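Local coordinates for methionine-binding lipoprotein MetQ (Bacillus subtilis subsp. subtilis, PDB 4GOT) that probably binds methionine and passes it to the membrane permease of the MetNPQ ABC transporter, and is also involved in methionine sulfoxide transport, at residues A[87-92]-A[174-179]; A[18-23]-A[233-238]. All coordinates share one frame; numbering follows the deposited sequence.

Contact 1. Residues A[87-92]-A[174-179]; sequences EPFGIY and AVFINV. With MSE (selenomethionine), chain B.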
# COMPACT_ATOMS: atom_id res chain seq x y z
N GLU A 87 -0.28 -5.82 -2.51
CA GLU A 87 0.89 -6.05 -1.65
C GLU A 87 0.43 -6.63 -0.30
O GLU A 87 0.13 -5.88 0.61
CB GLU A 87 1.61 -4.72 -1.38
CG GLU A 87 2.28 -4.10 -2.58
CD GLU A 87 2.76 -2.67 -2.30
OE1 GLU A 87 3.09 -2.31 -1.15
OE2 GLU A 87 2.79 -1.90 -3.28
N PRO A 88 0.33 -7.96 -0.17
CA PRO A 88 -0.00 -8.48 1.17
C PRO A 88 0.94 -7.95 2.29
O PRO A 88 2.18 -8.05 2.20
CB PRO A 88 0.10 -9.99 0.98
CG PRO A 88 -0.28 -10.18 -0.45
CD PRO A 88 0.37 -9.03 -1.17
N PHE A 89 0.29 -7.31 3.29
CA PHE A 89 0.91 -6.69 4.45
C PHE A 89 1.75 -7.69 5.26
O PHE A 89 1.40 -8.90 5.38
CB PHE A 89 -0.23 -6.16 5.34
CG PHE A 89 0.03 -4.84 6.03
CD1 PHE A 89 1.15 -4.08 5.81
CD2 PHE A 89 -0.95 -4.33 6.85
CE1 PHE A 89 1.34 -2.87 6.44
CE2 PHE A 89 -0.78 -3.09 7.47
CZ PHE A 89 0.38 -2.35 7.26
N GLY A 90 2.84 -7.19 5.81
CA GLY A 90 3.74 -7.98 6.65
C GLY A 90 3.94 -7.44 8.07
O GLY A 90 3.92 -6.19 8.33
N ILE A 91 4.13 -8.41 8.98
CA ILE A 91 4.63 -8.18 10.33
C ILE A 91 6.03 -8.79 10.47
O ILE A 91 6.28 -9.91 10.01
CB ILE A 91 3.74 -8.80 11.41
CG1 ILE A 91 2.28 -8.32 11.24
CG2 ILE A 91 4.34 -8.44 12.79
CD1 ILE A 91 1.24 -9.16 11.97
N TYR A 92 6.91 -8.01 11.12
CA TYR A 92 8.33 -8.28 11.19
C TYR A 92 8.77 -8.21 12.67
O TYR A 92 8.21 -7.44 13.45
CB TYR A 92 9.09 -7.22 10.39
CG TYR A 92 8.86 -7.29 8.90
CD1 TYR A 92 7.70 -6.75 8.32
CD2 TYR A 92 9.80 -7.88 8.05
CE1 TYR A 92 7.47 -6.80 6.96
CE2 TYR A 92 9.58 -7.93 6.69
CZ TYR A 92 8.42 -7.39 6.15
OH TYR A 92 8.18 -7.44 4.78
N ALA A 174 7.05 -6.52 17.70
CA ALA A 174 6.57 -6.86 16.37
C ALA A 174 6.18 -5.54 15.69
O ALA A 174 5.74 -4.58 16.36
CB ALA A 174 5.37 -7.82 16.44
N VAL A 175 6.40 -5.49 14.38
CA VAL A 175 6.31 -4.20 13.62
C VAL A 175 5.64 -4.42 12.26
O VAL A 175 6.03 -5.34 11.51
CB VAL A 175 7.71 -3.56 13.39
CG1 VAL A 175 7.54 -2.24 12.63
CG2 VAL A 175 8.46 -3.36 14.71
N PHE A 176 4.61 -3.61 11.95
CA PHE A 176 3.96 -3.61 10.62
C PHE A 176 4.78 -2.81 9.61
O PHE A 176 5.18 -1.69 9.92
CB PHE A 176 2.53 -3.05 10.66
CG PHE A 176 1.53 -3.99 11.31
CD1 PHE A 176 1.33 -3.95 12.69
CD2 PHE A 176 0.79 -4.88 10.56
CE1 PHE A 176 0.42 -4.81 13.32
CE2 PHE A 176 -0.13 -5.75 11.18
CZ PHE A 176 -0.32 -5.71 12.56
N ILE A 177 5.04 -3.40 8.44
CA ILE A 177 5.74 -2.68 7.34
C ILE A 177 4.98 -2.98 6.02
O ILE A 177 4.75 -4.16 5.64
CB ILE A 177 7.25 -3.06 7.19
CG1 ILE A 177 7.97 -3.19 8.55
CG2 ILE A 177 7.96 -2.02 6.32
CD1 ILE A 177 9.41 -3.69 8.48
N ASN A 178 4.59 -1.92 5.32
CA ASN A 178 3.95 -2.02 4.00
C ASN A 178 4.99 -2.58 3.04
O ASN A 178 6.15 -2.16 3.11
CB ASN A 178 3.53 -0.63 3.49
CG ASN A 178 2.42 0.02 4.32
OD1 ASN A 178 1.23 -0.22 4.08
ND2 ASN A 178 2.79 0.82 5.28
N VAL A 179 4.59 -3.46 2.12
CA VAL A 179 5.55 -4.06 1.17
C VAL A 179 6.43 -3.01 0.44
O VAL A 179 7.62 -3.20 0.29
CB VAL A 179 4.86 -4.98 0.13
CG1 VAL A 179 5.89 -5.47 -0.91
CG2 VAL A 179 4.09 -6.14 0.79
N MSE B . 1.64 0.20 -1.23
CA MSE B . 1.00 0.24 0.12
C MSE B . 0.28 -1.10 0.49
O MSE B . -0.48 -1.56 -0.32
OXT MSE B . 0.38 -1.72 1.58
CB MSE B . -0.03 1.37 0.13
CG MSE B . -0.56 1.76 1.48
SE MSE B . -2.04 3.07 1.38
CE MSE B . -0.88 4.77 0.98
O HOH W 1 1.75 -3.81 2.18
O HOH W 2 5.96 -6.16 3.91

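Contact 2. Residues A[18-23]-A[233-238]; sequences AEILKE and KDFIEK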
# COMPACT_ATOMS: atom_id res chain seq x y z
N ALA A 18 7.26 2.87 -8.96
CA ALA A 18 8.08 3.60 -9.98
C ALA A 18 8.84 2.61 -10.91
O ALA A 18 9.00 2.86 -12.08
CB ALA A 18 9.07 4.60 -9.37
N GLU A 19 9.26 1.47 -10.39
CA GLU A 19 9.88 0.41 -11.22
C GLU A 19 8.90 -0.23 -12.26
O GLU A 19 9.29 -0.53 -13.41
CB GLU A 19 10.44 -0.70 -10.34
CG GLU A 19 11.45 -0.23 -9.30
CD GLU A 19 12.19 -1.38 -8.60
OE1 GLU A 19 11.67 -2.53 -8.59
OE2 GLU A 19 13.28 -1.12 -8.04
N ILE A 20 7.66 -0.45 -11.85
CA ILE A 20 6.63 -0.98 -12.76
C ILE A 20 6.37 0.02 -13.89
O ILE A 20 6.34 -0.37 -15.07
CB ILE A 20 5.33 -1.30 -12.03
CG1 ILE A 20 5.53 -2.55 -11.16
CG2 ILE A 20 4.19 -1.58 -13.02
CD1 ILE A 20 4.41 -2.72 -10.17
N LEU A 21 6.26 1.30 -13.52
CA LEU A 21 6.12 2.38 -14.53
C LEU A 21 7.32 2.44 -15.49
O LEU A 21 7.13 2.63 -16.69
CB LEU A 21 5.87 3.76 -13.86
CG LEU A 21 4.54 3.93 -13.12
CD1 LEU A 21 4.42 5.32 -12.44
CD2 LEU A 21 3.31 3.63 -14.00
N LYS A 22 8.53 2.29 -14.98
CA LYS A 22 9.70 2.31 -15.84
C LYS A 22 9.65 1.11 -16.78
O LYS A 22 10.03 1.22 -17.94
CB LYS A 22 10.98 2.33 -15.02
CG LYS A 22 12.28 2.40 -15.80
CD LYS A 22 13.46 2.22 -14.83
CE LYS A 22 14.81 2.65 -15.41
NZ LYS A 22 15.61 1.50 -15.88
N GLU A 23 9.17 -0.04 -16.31
CA GLU A 23 9.00 -1.17 -17.24
C GLU A 23 7.92 -0.87 -18.32
O GLU A 23 8.10 -1.23 -19.48
CB GLU A 23 8.72 -2.47 -16.47
CG GLU A 23 8.86 -3.74 -17.29
CD GLU A 23 10.32 -4.16 -17.53
OE1 GLU A 23 11.27 -3.44 -17.12
OE2 GLU A 23 10.50 -5.24 -18.13
N LYS A 233 2.34 -7.84 -16.10
CA LYS A 233 1.96 -8.84 -15.10
C LYS A 233 3.08 -9.86 -14.82
O LYS A 233 3.33 -10.20 -13.68
CB LYS A 233 0.65 -9.56 -15.48
CG LYS A 233 -0.60 -8.65 -15.40
CD LYS A 233 -1.89 -9.44 -15.63
CE LYS A 233 -3.11 -8.51 -15.56
NZ LYS A 233 -3.27 -7.76 -14.28
N ASP A 234 3.70 -10.35 -15.89
CA ASP A 234 4.86 -11.26 -15.79
C ASP A 234 6.08 -10.57 -15.14
O ASP A 234 6.82 -11.19 -14.37
CB ASP A 234 5.27 -11.76 -17.18
CG ASP A 234 4.28 -12.76 -17.78
OD1 ASP A 234 3.42 -13.32 -17.05
OD2 ASP A 234 4.39 -12.99 -19.01
N PHE A 235 6.30 -9.31 -15.44
CA PHE A 235 7.39 -8.54 -14.77
C PHE A 235 7.20 -8.49 -13.27
O PHE A 235 8.10 -8.85 -12.50
CB PHE A 235 7.51 -7.11 -15.35
CG PHE A 235 8.41 -6.18 -14.55
CD1 PHE A 235 9.78 -6.18 -14.75
CD2 PHE A 235 7.87 -5.29 -13.62
CE1 PHE A 235 10.61 -5.30 -14.04
CE2 PHE A 235 8.69 -4.43 -12.89
CZ PHE A 235 10.06 -4.43 -13.10
N ILE A 236 6.00 -8.09 -12.85
CA ILE A 236 5.65 -8.01 -11.45
C ILE A 236 5.84 -9.35 -10.77
O ILE A 236 6.46 -9.43 -9.69
CB ILE A 236 4.19 -7.53 -11.23
CG1 ILE A 236 4.02 -6.06 -11.68
CG2 ILE A 236 3.78 -7.63 -9.76
CD1 ILE A 236 2.58 -5.55 -11.72
N GLU A 237 5.30 -10.39 -11.38
CA GLU A 237 5.33 -11.69 -10.80
C GLU A 237 6.78 -12.18 -10.57
O GLU A 237 7.09 -12.68 -9.48
CB GLU A 237 4.53 -12.69 -11.66
CG GLU A 237 4.38 -14.08 -11.04
CD GLU A 237 5.29 -15.15 -11.66
OE1 GLU A 237 5.58 -15.11 -12.89
OE2 GLU A 237 5.69 -16.07 -10.91
N LYS A 238 7.66 -12.01 -11.56
CA LYS A 238 9.04 -12.51 -11.47
C LYS A 238 9.94 -11.68 -10.53
O LYS A 238 10.71 -12.26 -9.74
CB LYS A 238 9.69 -12.55 -12.85
CG LYS A 238 11.01 -13.28 -12.84
CD LYS A 238 11.39 -13.74 -14.24
CE LYS A 238 12.69 -14.54 -14.24
NZ LYS A 238 12.54 -15.96 -13.81

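Contact 1. Residues A[87-92]-A[174-179]
Glu87 leans its aliphatic CB and CG against Val179, while its carboxylate reaches on to the bound selenomethionine: OE1 accepts a hydrogen bond of 2.9 Å from the ligand N. His85 holds the other oxygen, OE2, so both ends of the carboxylate are engaged. The carbonyl of Glu87 accepts a hydrogen bond from a water that also donates to the ligand OXT, 2.6 Å from the water oxygen, and accepts from Val179 N; one solvent molecule thus links both segments to the ligand carboxylate. Asn178, also a pocket residue, sits beside the Phe89 ring. That ring has Phe176 CD2 over one face, the two ring planes being 45° apart.

From Gly90 the chain runs as an antiparallel ladder with 174-177. Ile177 N donates to Gly90 O over 3.0 Å, and Tyr92 and Val175 form a hydrogen-bonded pair through N and O of each. Between them lies the non-hydrogen-bonded pair Ile91 and Phe176. Ile91 CG1, anti to its own carbonyl carbon (chi1 -53°), rests over the Phe176 ring, 3.9 Å from the centroid. On the other face of the sheet Ile177 CD1 sits over the Tyr92 ring, 3.5 Å from Tyr92 CD1, and a second water joins Tyr92 OH to Ile177 O.

The two strands are neighbours in the mixed sheet of one lobe of this periplasmic-binding-protein fold: 107-111 flanks 174-177, and 195-196 flanks 90-92. Helix 117-126 covers Phe89 and Phe176, whereas Tyr92 and Val179 pack on helix 189-192.

Contact 2. Residues A[18-23]-A[233-238]
Phe235 carries its ring from the last helix, 230-239, across to helix 14-29, both in one lobe of a periplasmic-binding-protein fold and running roughly antiparallel (141°). The segment axes stay 10.5 Å apart, and the Phe235 ring spans that distance. It projects from 233-238 to the backbone of the first helix, where Phe235 CE2 comes within 4.0 Å of Ile20 CA and lies near the carbonyl oxygen of Glu19.

Ile20 meets two apolar side chains of 233-238, Phe235 and Ile236. Its CG1 lies beside the Phe235 ring, and its CD1 crosses to Ile236, 3.7 Å from Ile236 CG1. Behind this pair, Ile20 also touches Tyr59 of strand 57-62 and Ile236 touches Val244, so the side of the contact facing strand 57-62 joins the lobe's interior. The more accessible side has a polar border. Glu19 directs its carboxylate beyond the two segments, where OE1 forms a salt bridge with Lys239 and a hydrogen bond with Tyr240, a second tie from helix 14-29 to the end of the last helix and the residue after it.

Glu23 closes the border by lying over a face of Phe235. A bend at chi2 (77°) folds its chain so that the carboxylate lies nearly flat on the ring, by CD1 and CE1, the planes only 16° apart. Next to it over the same face, Glu23 CG makes a CH-pi contact, 3.8 Å from the centroid of the Phe235 ring.

Overall arrangement
From the N terminus, the chain enters contact 2 first, along helix 14-29, and returns to it only near the C terminus in helix 230-239, closing a loop of 209 intervening residues. Contact 1 is nested inside that loop: the chain leaves strand 78-86 of the six-stranded sheet, passes through 87-92, and returns after 81 residues to pair 174-179 with 87-92. Contact 2 brings an N-terminal helix and the last helix together on the lobe built round the six-stranded sheet, whereas contact 1 joins strands of the five-stranded sheet and borders the ligand. Their centres are 21 Å apart, and they do not touch.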